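Long-range contacts in nitrite oxidoreductase subunit A (Kuenenia stuttgartiensis, PDB 7B04), which belongs to the molybdopterin oxidoreductase family, resembles NarG, and carries a molybdenum atom, two MD1 groups and an iron/sulfur cluster: residues P69-H73 against W562-Y566; R241-C245 against D756-F760; Y270-Q276 against D1090-T1096. One frame throughout, in Å; residues are numbered along the deposited sequence.

Contact 1 (P69-H73 against W562-Y566). With MD1 (phosphoric acid 4-(2-amino-4-oxo-3,4,5,6,-tetrahydro-pteridin-6-yl)-2-hydroxy-3,4-dimercapto-but-3-en-yl ester guanylate ester), chain C; SF4 (iron/sulfur cluster), chain D.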
# COMPACT_ATOMS: atom_id res chain seq x y z
N PRO B 69 5.16 -4.37 11.19
CA PRO B 69 5.41 -5.43 10.21
C PRO B 69 6.68 -5.30 9.38
O PRO B 69 6.63 -5.65 8.20
CB PRO B 69 4.18 -5.32 9.30
CG PRO B 69 3.94 -3.85 9.25
CD PRO B 69 4.35 -3.29 10.60
N ASN B 70 7.81 -4.84 9.92
CA ASN B 70 8.98 -4.51 9.08
C ASN B 70 8.61 -3.34 8.18
O ASN B 70 9.12 -3.20 7.06
CB ASN B 70 9.51 -5.70 8.27
CG ASN B 70 10.87 -5.42 7.64
OD1 ASN B 70 11.44 -4.33 7.79
ND2 ASN B 70 11.40 -6.40 6.92
N ASP B 71 7.66 -2.52 8.61
CA ASP B 71 7.30 -1.32 7.81
C ASP B 71 8.48 -0.33 7.80
O ASP B 71 8.70 0.35 6.78
CB ASP B 71 6.02 -0.67 8.33
CG ASP B 71 5.26 0.12 7.27
OD1 ASP B 71 4.99 -0.45 6.20
OD2 ASP B 71 4.95 1.30 7.53
N THR B 72 9.19 -0.29 8.94
CA THR B 72 10.25 0.65 9.29
C THR B 72 9.67 1.90 9.95
O THR B 72 10.42 2.84 10.25
CB THR B 72 11.17 1.06 8.13
OG1 THR B 72 12.39 1.58 8.66
CG2 THR B 72 10.56 2.16 7.27
N HIS B 73 8.36 1.95 10.17
CA HIS B 73 7.69 3.10 10.75
C HIS B 73 7.16 2.86 12.15
O HIS B 73 7.14 3.80 12.95
CB HIS B 73 6.57 3.56 9.82
CG HIS B 73 7.05 3.94 8.45
ND1 HIS B 73 7.76 5.09 8.21
CD2 HIS B 73 6.95 3.31 7.26
CE1 HIS B 73 8.07 5.16 6.93
NE2 HIS B 73 7.58 4.08 6.33
N TRP B 562 18.02 3.40 2.31
CA TRP B 562 16.78 3.13 3.01
C TRP B 562 16.39 1.68 2.82
O TRP B 562 16.59 1.11 1.75
CB TRP B 562 15.65 4.04 2.52
CG TRP B 562 15.91 5.46 2.85
CD1 TRP B 562 16.25 6.45 1.99
CD2 TRP B 562 15.85 6.06 4.15
NE1 TRP B 562 16.41 7.63 2.66
CE2 TRP B 562 16.17 7.42 3.99
CE3 TRP B 562 15.56 5.58 5.43
CZ2 TRP B 562 16.21 8.30 5.07
CZ3 TRP B 562 15.60 6.46 6.49
CH2 TRP B 562 15.92 7.81 6.30
N ALA B 563 15.82 1.10 3.87
CA ALA B 563 15.55 -0.33 3.89
C ALA B 563 14.45 -0.59 4.92
O ALA B 563 13.73 0.33 5.32
CB ALA B 563 16.84 -1.10 4.19
N GLY B 564 14.32 -1.84 5.34
CA GLY B 564 13.44 -2.16 6.44
C GLY B 564 14.05 -1.73 7.76
O GLY B 564 15.03 -0.99 7.82
N ASN B 565 13.44 -2.21 8.84
CA ASN B 565 13.88 -1.85 10.19
C ASN B 565 14.95 -2.84 10.63
O ASN B 565 14.65 -3.96 11.03
CB ASN B 565 12.71 -1.83 11.16
CG ASN B 565 12.94 -0.88 12.31
OD1 ASN B 565 14.00 -0.26 12.41
ND2 ASN B 565 11.95 -0.75 13.19
N TYR B 566 16.21 -2.40 10.59
CA TYR B 566 17.36 -3.24 10.88
C TYR B 566 18.07 -2.89 12.17
O TYR B 566 18.85 -3.72 12.66
CB TYR B 566 18.39 -3.10 9.75
CG TYR B 566 19.00 -1.72 9.76
CD1 TYR B 566 18.35 -0.65 9.16
CD2 TYR B 566 20.22 -1.47 10.39
CE1 TYR B 566 18.88 0.62 9.19
CE2 TYR B 566 20.76 -0.20 10.43
CZ TYR B 566 20.09 0.84 9.82
OH TYR B 566 20.62 2.10 9.85
PB MD1 C . 13.02 0.49 -2.25
O3B MD1 C . 13.28 -0.68 -3.38
O1B MD1 C . 12.27 1.64 -2.88
O2B MD1 C . 14.34 0.98 -1.72
O3A MD1 C . 12.12 -0.15 -1.03
C10 MD1 C . 12.67 -1.12 -0.17
C11 MD1 C . 12.08 -0.93 1.25
O11 MD1 C . 10.57 -0.44 1.02
C12 MD1 C . 12.27 -2.04 1.97
S12 MD1 C . 13.83 -2.96 1.76
C13 MD1 C . 11.33 -2.64 3.05
S13 MD1 C . 11.90 -4.16 3.86
C14 MD1 C . 10.03 -2.15 3.41
N15 MD1 C . 9.14 -2.38 2.10
C16 MD1 C . 7.93 -1.67 2.13
C15 MD1 C . 6.65 -2.25 1.62
O14 MD1 C . 6.62 -3.35 1.19
N17 MD1 C . 5.41 -1.43 1.67
C17 MD1 C . 5.45 0.01 2.24
N16 MD1 C . 4.24 0.80 2.29
N18 MD1 C . 6.75 0.60 2.75
C20 MD1 C . 7.96 -0.18 2.71
N8 MD1 C . 9.19 0.32 3.17
C7 MD1 C . 9.98 -0.78 4.04
PA MD1 C . 12.64 -0.68 -4.90
O1A MD1 C . 12.74 -2.08 -5.45
O2A MD1 C . 11.19 -0.26 -4.81
O5' MD1 C . 13.44 0.35 -5.91
C5' MD1 C . 13.09 1.70 -5.92
C4' MD1 C . 13.20 2.30 -7.36
O4' MD1 C . 14.61 2.05 -8.00
C1' MD1 C . 14.25 1.61 -9.45
N9 MD1 C . 15.36 0.84 -10.08
C4 MD1 C . 16.50 1.45 -10.39
N3 MD1 C . 16.95 2.86 -10.22
C2 MD1 C . 18.28 3.26 -10.66
N2 MD1 C . 18.72 4.63 -10.50
N1 MD1 C . 19.17 2.28 -11.26
C6 MD1 C . 18.72 0.93 -11.41
O6 MD1 C . 19.44 0.12 -11.90
C5 MD1 C . 17.32 0.52 -10.95
N7 MD1 C . 16.67 -0.64 -10.98
C8 MD1 C . 15.45 -0.46 -10.44
C2' MD1 C . 13.23 0.88 -9.25
O2' MD1 C . 12.48 0.71 -10.49
C3' MD1 C . 12.35 1.76 -8.15
O3' MD1 C . 11.59 2.80 -8.83
FE1 SF4 D . 3.36 0.37 8.50
FE2 SF4 D . 1.40 -0.17 10.32
FE3 SF4 D . 0.89 1.49 8.20
FE4 SF4 D . 2.52 2.33 10.21
S1 SF4 D . 0.31 1.82 10.37
S2 SF4 D . 2.89 2.54 7.97
S3 SF4 D . 3.56 0.39 10.77
S4 SF4 D . 1.41 -0.73 8.11

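Contact 2 (R241-C245 against D756-F760)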
# COMPACT_ATOMS: atom_id res chain seq x y z
N ARG B 241 18.29 -15.89 21.38
CA ARG B 241 18.50 -16.43 22.72
C ARG B 241 18.27 -17.93 22.74
O ARG B 241 19.01 -18.67 23.41
CB ARG B 241 17.58 -15.72 23.71
CG ARG B 241 17.85 -16.02 25.17
CD ARG B 241 16.86 -15.27 26.06
NE ARG B 241 17.09 -15.51 27.48
CZ ARG B 241 17.87 -14.75 28.25
NH1 ARG B 241 18.50 -13.70 27.73
NH2 ARG B 241 18.02 -15.04 29.53
N PHE B 242 17.24 -18.40 22.03
CA PHE B 242 16.99 -19.84 21.94
C PHE B 242 18.17 -20.57 21.32
O PHE B 242 18.58 -21.63 21.80
CB PHE B 242 15.72 -20.09 21.13
CG PHE B 242 15.34 -21.54 21.04
CD1 PHE B 242 14.72 -22.18 22.10
CD2 PHE B 242 15.60 -22.27 19.89
CE1 PHE B 242 14.37 -23.51 22.02
CE2 PHE B 242 15.25 -23.60 19.80
CZ PHE B 242 14.63 -24.23 20.87
N ASN B 243 18.70 -19.98 20.26
CA ASN B 243 19.85 -20.54 19.55
C ASN B 243 21.01 -20.62 20.53
O ASN B 243 21.75 -21.58 20.52
CB ASN B 243 20.24 -19.57 18.45
CG ASN B 243 19.30 -19.66 17.29
OD1 ASN B 243 18.63 -20.65 17.14
ND2 ASN B 243 19.27 -18.64 16.46
N ASN B 244 21.16 -19.61 21.35
CA ASN B 244 22.26 -19.61 22.34
C ASN B 244 22.06 -20.75 23.32
O ASN B 244 23.02 -21.41 23.63
CB ASN B 244 22.32 -18.26 23.04
CG ASN B 244 23.58 -18.13 23.84
OD1 ASN B 244 24.45 -18.97 23.74
ND2 ASN B 244 23.67 -17.11 24.65
N CYS B 245 20.83 -20.98 23.75
CA CYS B 245 20.46 -21.99 24.75
C CYS B 245 20.79 -23.39 24.26
O CYS B 245 20.92 -24.26 25.04
CB CYS B 245 18.95 -21.95 24.95
SG CYS B 245 18.42 -20.80 26.22
N ASP B 756 15.64 -21.61 33.36
CA ASP B 756 16.29 -20.45 33.97
C ASP B 756 16.56 -19.37 32.93
O ASP B 756 16.43 -18.17 33.23
CB ASP B 756 17.59 -20.88 34.65
CG ASP B 756 17.36 -21.87 35.78
OD1 ASP B 756 16.20 -21.97 36.24
OD2 ASP B 756 18.32 -22.54 36.20
N ASN B 757 16.93 -19.76 31.71
CA ASN B 757 17.18 -18.79 30.66
C ASN B 757 15.90 -18.10 30.20
O ASN B 757 15.97 -17.04 29.57
CB ASN B 757 17.88 -19.45 29.47
CG ASN B 757 19.39 -19.43 29.60
OD1 ASN B 757 20.05 -18.45 29.23
ND2 ASN B 757 19.96 -20.50 30.14
N TRP B 758 14.74 -18.70 30.47
CA TRP B 758 13.44 -18.14 30.13
C TRP B 758 12.58 -17.94 31.37
O TRP B 758 11.35 -17.96 31.29
CB TRP B 758 12.72 -19.02 29.11
CG TRP B 758 13.50 -19.18 27.85
CD1 TRP B 758 14.37 -20.18 27.55
CD2 TRP B 758 13.49 -18.30 26.72
NE1 TRP B 758 14.90 -19.99 26.29
CE2 TRP B 758 14.37 -18.84 25.77
CE3 TRP B 758 12.81 -17.11 26.42
CZ2 TRP B 758 14.60 -18.22 24.54
CZ3 TRP B 758 13.05 -16.50 25.20
CH2 TRP B 758 13.93 -17.06 24.27
N LYS B 759 13.21 -17.74 32.53
CA LYS B 759 12.48 -17.69 33.80
C LYS B 759 11.45 -16.57 33.81
O LYS B 759 10.26 -16.80 34.07
CB LYS B 759 13.46 -17.52 34.96
CG LYS B 759 12.80 -17.40 36.32
CD LYS B 759 11.89 -18.59 36.59
CE LYS B 759 12.69 -19.87 36.73
NZ LYS B 759 11.82 -21.05 36.98
N PHE B 760 11.88 -15.34 33.52
CA PHE B 760 10.96 -14.21 33.59
C PHE B 760 9.96 -14.21 32.44
O PHE B 760 8.88 -13.63 32.57
CB PHE B 760 11.76 -12.91 33.62
CG PHE B 760 12.73 -12.83 34.76
CD1 PHE B 760 12.28 -12.56 36.05
CD2 PHE B 760 14.08 -13.05 34.56
CE1 PHE B 760 13.17 -12.49 37.10
CE2 PHE B 760 14.97 -12.99 35.62
CZ PHE B 760 14.51 -12.71 36.89

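Contact 3 (Y270-Q276 against D1090-T1096). With MO (molybdenum atom), chain E; MD1 (phosphoric acid 4-(2-amino-4-oxo-3,4,5,6,-tetrahydro-pteridin-6-yl)-2-hydroxy-3,4-dimercapto-but-3-en-yl ester guanylate ester), chain F.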
# COMPACT_ATOMS: atom_id res chain seq x y z
N TYR B 270 19.10 -8.39 7.84
CA TYR B 270 19.29 -7.19 7.03
C TYR B 270 19.91 -7.54 5.68
O TYR B 270 19.40 -7.15 4.62
CB TYR B 270 20.17 -6.20 7.79
CG TYR B 270 20.24 -4.79 7.24
CD1 TYR B 270 19.11 -4.16 6.75
CD2 TYR B 270 21.43 -4.08 7.26
CE1 TYR B 270 19.16 -2.86 6.28
CE2 TYR B 270 21.49 -2.78 6.79
CZ TYR B 270 20.36 -2.18 6.29
OH TYR B 270 20.43 -0.89 5.81
N THR B 271 21.03 -8.26 5.70
CA THR B 271 21.71 -8.62 4.46
C THR B 271 20.89 -9.60 3.63
O THR B 271 20.84 -9.47 2.40
CB THR B 271 23.08 -9.18 4.80
OG1 THR B 271 22.92 -10.36 5.60
CG2 THR B 271 23.85 -8.14 5.57
N TRP B 272 20.29 -10.60 4.27
CA TRP B 272 19.50 -11.60 3.55
C TRP B 272 18.46 -10.95 2.64
O TRP B 272 18.21 -11.42 1.53
CB TRP B 272 18.82 -12.55 4.54
CG TRP B 272 17.67 -13.31 3.95
CD1 TRP B 272 16.38 -13.30 4.38
CD2 TRP B 272 17.71 -14.18 2.82
NE1 TRP B 272 15.61 -14.12 3.59
CE2 TRP B 272 16.41 -14.67 2.63
CE3 TRP B 272 18.73 -14.60 1.96
CZ2 TRP B 272 16.09 -15.56 1.60
CZ3 TRP B 272 18.41 -15.48 0.94
CH2 TRP B 272 17.10 -15.95 0.77
N HIS B 273 17.83 -9.88 3.11
CA HIS B 273 16.83 -9.19 2.31
C HIS B 273 17.42 -8.27 1.26
O HIS B 273 16.67 -7.66 0.49
CB HIS B 273 15.89 -8.41 3.24
CG HIS B 273 15.02 -9.27 4.10
ND1 HIS B 273 14.36 -8.80 5.21
CD2 HIS B 273 14.70 -10.59 4.01
CE1 HIS B 273 13.68 -9.78 5.77
NE2 HIS B 273 13.87 -10.87 5.06
N GLY B 274 18.75 -8.16 1.17
CA GLY B 274 19.34 -7.22 0.25
C GLY B 274 19.20 -5.78 0.66
O GLY B 274 19.29 -4.88 -0.19
N ASP B 275 18.99 -5.53 1.95
CA ASP B 275 18.66 -4.20 2.45
C ASP B 275 19.89 -3.36 2.81
O ASP B 275 19.81 -2.13 2.78
CB ASP B 275 17.74 -4.32 3.66
CG ASP B 275 16.34 -4.79 3.31
OD1 ASP B 275 15.88 -4.56 2.17
OD2 ASP B 275 15.69 -5.40 4.19
N GLN B 276 21.01 -3.99 3.16
CA GLN B 276 22.23 -3.25 3.56
C GLN B 276 22.83 -2.56 2.35
O GLN B 276 22.72 -3.11 1.29
CB GLN B 276 23.23 -4.23 4.16
CG GLN B 276 24.70 -3.84 4.06
CD GLN B 276 25.59 -4.12 5.24
OE1 GLN B 276 25.73 -3.31 6.14
NE2 GLN B 276 26.27 -5.24 5.20
N ASP B 1090 24.45 -9.02 9.31
CA ASP B 1090 23.80 -7.74 9.06
C ASP B 1090 24.81 -6.60 8.98
O ASP B 1090 24.41 -5.43 9.04
CB ASP B 1090 22.72 -7.43 10.10
CG ASP B 1090 21.72 -8.59 10.26
OD1 ASP B 1090 21.55 -9.37 9.30
OD2 ASP B 1090 21.08 -8.71 11.33
N ASN B 1091 26.11 -6.90 8.88
CA ASN B 1091 27.16 -5.89 8.74
C ASN B 1091 28.34 -6.53 8.03
O ASN B 1091 29.18 -7.14 8.68
CB ASN B 1091 27.58 -5.37 10.10
CG ASN B 1091 28.34 -4.08 10.02
OD1 ASN B 1091 28.19 -3.30 9.08
ND2 ASN B 1091 29.17 -3.83 11.03
N HIS B 1092 28.47 -6.26 6.73
CA HIS B 1092 29.47 -6.87 5.86
C HIS B 1092 29.32 -8.39 5.77
O HIS B 1092 30.16 -9.17 6.25
CB HIS B 1092 30.89 -6.54 6.30
CG HIS B 1092 31.91 -6.96 5.30
ND1 HIS B 1092 31.80 -6.63 3.96
CD2 HIS B 1092 32.99 -7.77 5.41
CE1 HIS B 1092 32.81 -7.16 3.30
NE2 HIS B 1092 33.55 -7.86 4.15
N CYS B 1093 28.22 -8.81 5.17
CA CYS B 1093 28.06 -10.16 4.67
C CYS B 1093 27.26 -10.07 3.38
O CYS B 1093 27.04 -8.98 2.84
CB CYS B 1093 27.48 -11.09 5.76
SG CYS B 1093 25.89 -10.63 6.44
N ILE B 1094 26.88 -11.24 2.85
CA ILE B 1094 26.25 -11.29 1.53
C ILE B 1094 24.97 -10.48 1.52
O ILE B 1094 24.10 -10.64 2.38
CB ILE B 1094 25.94 -12.74 1.10
CG1 ILE B 1094 27.20 -13.50 0.70
CG2 ILE B 1094 25.02 -12.73 -0.09
CD1 ILE B 1094 26.89 -14.83 -0.04
N ASN B 1095 24.85 -9.60 0.52
CA ASN B 1095 23.68 -8.75 0.34
C ASN B 1095 22.97 -9.23 -0.92
O ASN B 1095 23.43 -8.98 -2.04
CB ASN B 1095 24.10 -7.29 0.20
CG ASN B 1095 23.10 -6.35 0.83
OD1 ASN B 1095 22.95 -6.32 2.05
ND2 ASN B 1095 22.39 -5.59 0.00
N THR B 1096 21.86 -9.95 -0.73
CA THR B 1096 21.22 -10.63 -1.84
C THR B 1096 20.67 -9.64 -2.86
O THR B 1096 20.25 -8.53 -2.53
CB THR B 1096 20.09 -11.52 -1.34
OG1 THR B 1096 19.01 -10.69 -0.90
CG2 THR B 1096 20.59 -12.41 -0.22
MO MO E . 13.95 -4.92 3.04
PB MD1 F . 9.84 -10.86 5.32
O3B MD1 F . 8.40 -10.17 4.95
O1B MD1 F . 9.73 -12.35 5.06
O2B MD1 F . 10.14 -10.63 6.79
O3A MD1 F . 11.09 -10.24 4.43
C10 MD1 F . 11.01 -8.99 3.81
C11 MD1 F . 11.73 -9.05 2.44
O11 MD1 F . 10.65 -9.31 1.28
C12 MD1 F . 12.46 -7.95 2.22
S12 MD1 F . 12.35 -6.59 3.42
C13 MD1 F . 13.43 -7.71 1.03
S13 MD1 F . 14.24 -6.09 1.07
C14 MD1 F . 13.75 -8.58 -0.10
N15 MD1 F . 13.05 -7.88 -1.36
C16 MD1 F . 12.92 -8.69 -2.51
C15 MD1 F . 12.54 -8.04 -3.80
O14 MD1 F . 12.37 -6.87 -3.84
N17 MD1 F . 12.37 -8.86 -5.03
C17 MD1 F . 12.59 -10.39 -4.97
N16 MD1 F . 12.43 -11.19 -6.17
N18 MD1 F . 12.97 -11.06 -3.68
C20 MD1 F . 13.14 -10.28 -2.48
N8 MD1 F . 13.50 -10.96 -1.30
C7 MD1 F . 13.57 -10.07 0.03
PA MD1 F . 7.01 -10.47 5.80
O1A MD1 F . 6.07 -9.29 5.70
O2A MD1 F . 6.36 -11.68 5.20
O5' MD1 F . 7.27 -10.84 7.38
C5' MD1 F . 6.13 -10.87 8.20
C4' MD1 F . 5.61 -12.34 8.38
O4' MD1 F . 5.40 -12.63 9.89
C1' MD1 F . 3.86 -12.55 10.11
N9 MD1 F . 3.53 -11.69 11.28
C4 MD1 F . 3.88 -12.10 12.49
N3 MD1 F . 4.58 -13.33 12.94
C2 MD1 F . 4.83 -13.53 14.36
N2 MD1 F . 5.52 -14.73 14.79
N1 MD1 F . 4.42 -12.55 15.33
C6 MD1 F . 3.75 -11.37 14.89
O6 MD1 F . 3.41 -10.56 15.69
C5 MD1 F . 3.48 -11.16 13.40
N7 MD1 F . 2.89 -10.18 12.72
C8 MD1 F . 2.91 -10.50 11.41
C2' MD1 F . 3.37 -12.06 9.04
O2' MD1 F . 2.07 -12.64 8.76
C3' MD1 F . 4.45 -12.48 7.85
O3' MD1 F . 4.22 -13.87 7.47

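Contact 1 (P69-H73 against W562-Y566)
Asn-70 makes the close approach of this contact, pushing the oxygen end of its amide against the backbone of Gly-564 and Asn-565. Its OD1 accepts a hydrogen bond from Asn-565 N at 3.1 Å, with an N-H...O angle of 158°, and the donor arrives nearly along the C=O axis. The same oxygen lies 3.2 Å from Gly-564 CA, where the absence of a side chain lets the amide come right up to the main chain. With CG anti to the backbone N (chi1 -168°), the amide reaches across to the other loop and its second branch turns to the bound MD1: ND2 is 3.8 Å from the dithiolene sulfur S13, which Gly-564 CA also approaches, at 3.6 Å. Two loops of the molybdopterin oxidoreductase fold thus meet beside one MD1. One joins strands 61-66 and 76-82; the other follows strand 558-561, an outer strand of a five-stranded parallel sheet. Thr-72 packs more loosely. Its OG1 stays 3.8 Å from Gly-564 O, and the CB of Asn-565 rests 4.0 Å from Thr-72 CA. This looser half is buried too. Beyond the contact, Asn-565 ND2 bonds to Asn-710 O, and Ser-711 OG to Thr-72 O. The CB of Asp-71 points away from 562-566, and its OD2 is modelled as a ligand of FE1 of the iron/sulfur cluster, although the exact placement of the carboxylate is doubtful; the same pocket holds Cys-67, Cys-75 and Cys-115.

Contact 2 (R241-C245 against D756-F760)
Arg-241 and Trp-758 lie alongside each other with their side chains running in opposite senses, the aliphatic part of the arginine over one face of the indole. Arg-241 CD lies 4.0 Å from the centroid of the Trp-758 six-membered ring and 16° off its normal, a CH-pi contact. The guanidinium stands steeply to the indole, the two planes 79° apart, and its CZ is far enough from the ring that any cation-pi attraction is weak. The arginine leaves its helix with CG opposite the backbone N (chi1 -171°) and stays extended to NE, which carries the guanidinium past the ring to the carbonyl of Asn-757. There it binds side-on: NE at 2.8 Å and NH2 at 2.9 Å both donate to Asn-757 O, which lies close to the guanidinium plane. These two bent bonds, with that from NH1 to Trp-584 O, help to fix the rotation of the group. At the rim of the indole, Trp-758 CZ2 comes within 3.6 Å of Phe-242 N. Cys-245 SG approaches the five-membered ring obliquely, 3.6 Å from Trp-758 NE1, and also touches Asn-757 CB. Trp-758 is the N-cap residue of helix 759-762, following helix 753-757, and its side chain packs on Ala-739 and Ala-742 of helix 734-749. On helix 238-254, the Phe-242 ring meets Trp-650 of strand 648-652 edge-to-face.

Contact 3 (Y270-Q276 against D1090-T1096)
The ring of Tyr-270 has the carbonyl oxygen of Asp-1090 at its edge, 3.7 Å from CD2, and the backbone N of Gln-276 over the centre of one face. Trp-272 meets Thr-1096 obliquely through CE3 and the methyl CG2, 3.6 Å apart. The CB of His-273 points away from 1090-1096, and one face of its ring lies against MD1. The segment 270-276 is a molybdenum-binding loop of the molybdopterin oxidoreductase fold, built on a type I beta turn from Thr-271 to Gly-274. Asp-275 OD1 and OD2 each bind the molybdenum atom at 2.1 Å, alongside S12 and S13 of this MD1 and two sulfurs of the second.

Residues 1090-1096 pack against this loop through backbone and side-chain bonds. Asp-1090 OD1 accepts from Tyr-270 N at 3.0 Å, well above the carboxylate plane, and from Asn-269 N as well. Asn-1095 OD1 takes a weak bond from Gln-276 N at 3.2 Å. Thr-1096 N makes a weak bond to Thr-271 O, whose stronger donor is Gly-274 N in the turn. Thr-271 OG1 bonds to Glu-613. Thr-1096 OG1, which also pairs with Lys-661, donates to Trp-272 O at 2.7 Å, the hydroxyl oxygen of Thr-1096 lying 48° out of the carbonyl plane of Trp-272.

In the fold
Contacts 1 and 3 lie near the middle of the chain and touch: the Tyr-566 and Tyr-270 rings stack, and Ala-563 CB packs against Asp-275 CB at 3.4 Å. Loop meets loop in both, polar bonds to main-chain atoms hold them, and each carries a metal ligand, for the iron/sulfur cluster in contact 1 and the molybdenum atom in contact 3. Contact 2 is also buried, but about 27 Å from the chain centre, with partly exposed residues beside it; it joins helices through an arginine, an indole and a sulfur. Helix 238-254 precedes strand 265-266 in sequence and loop 270-276 follows it, yet contacts 2 and 3 do not touch, their nearest atoms about 11 Å apart.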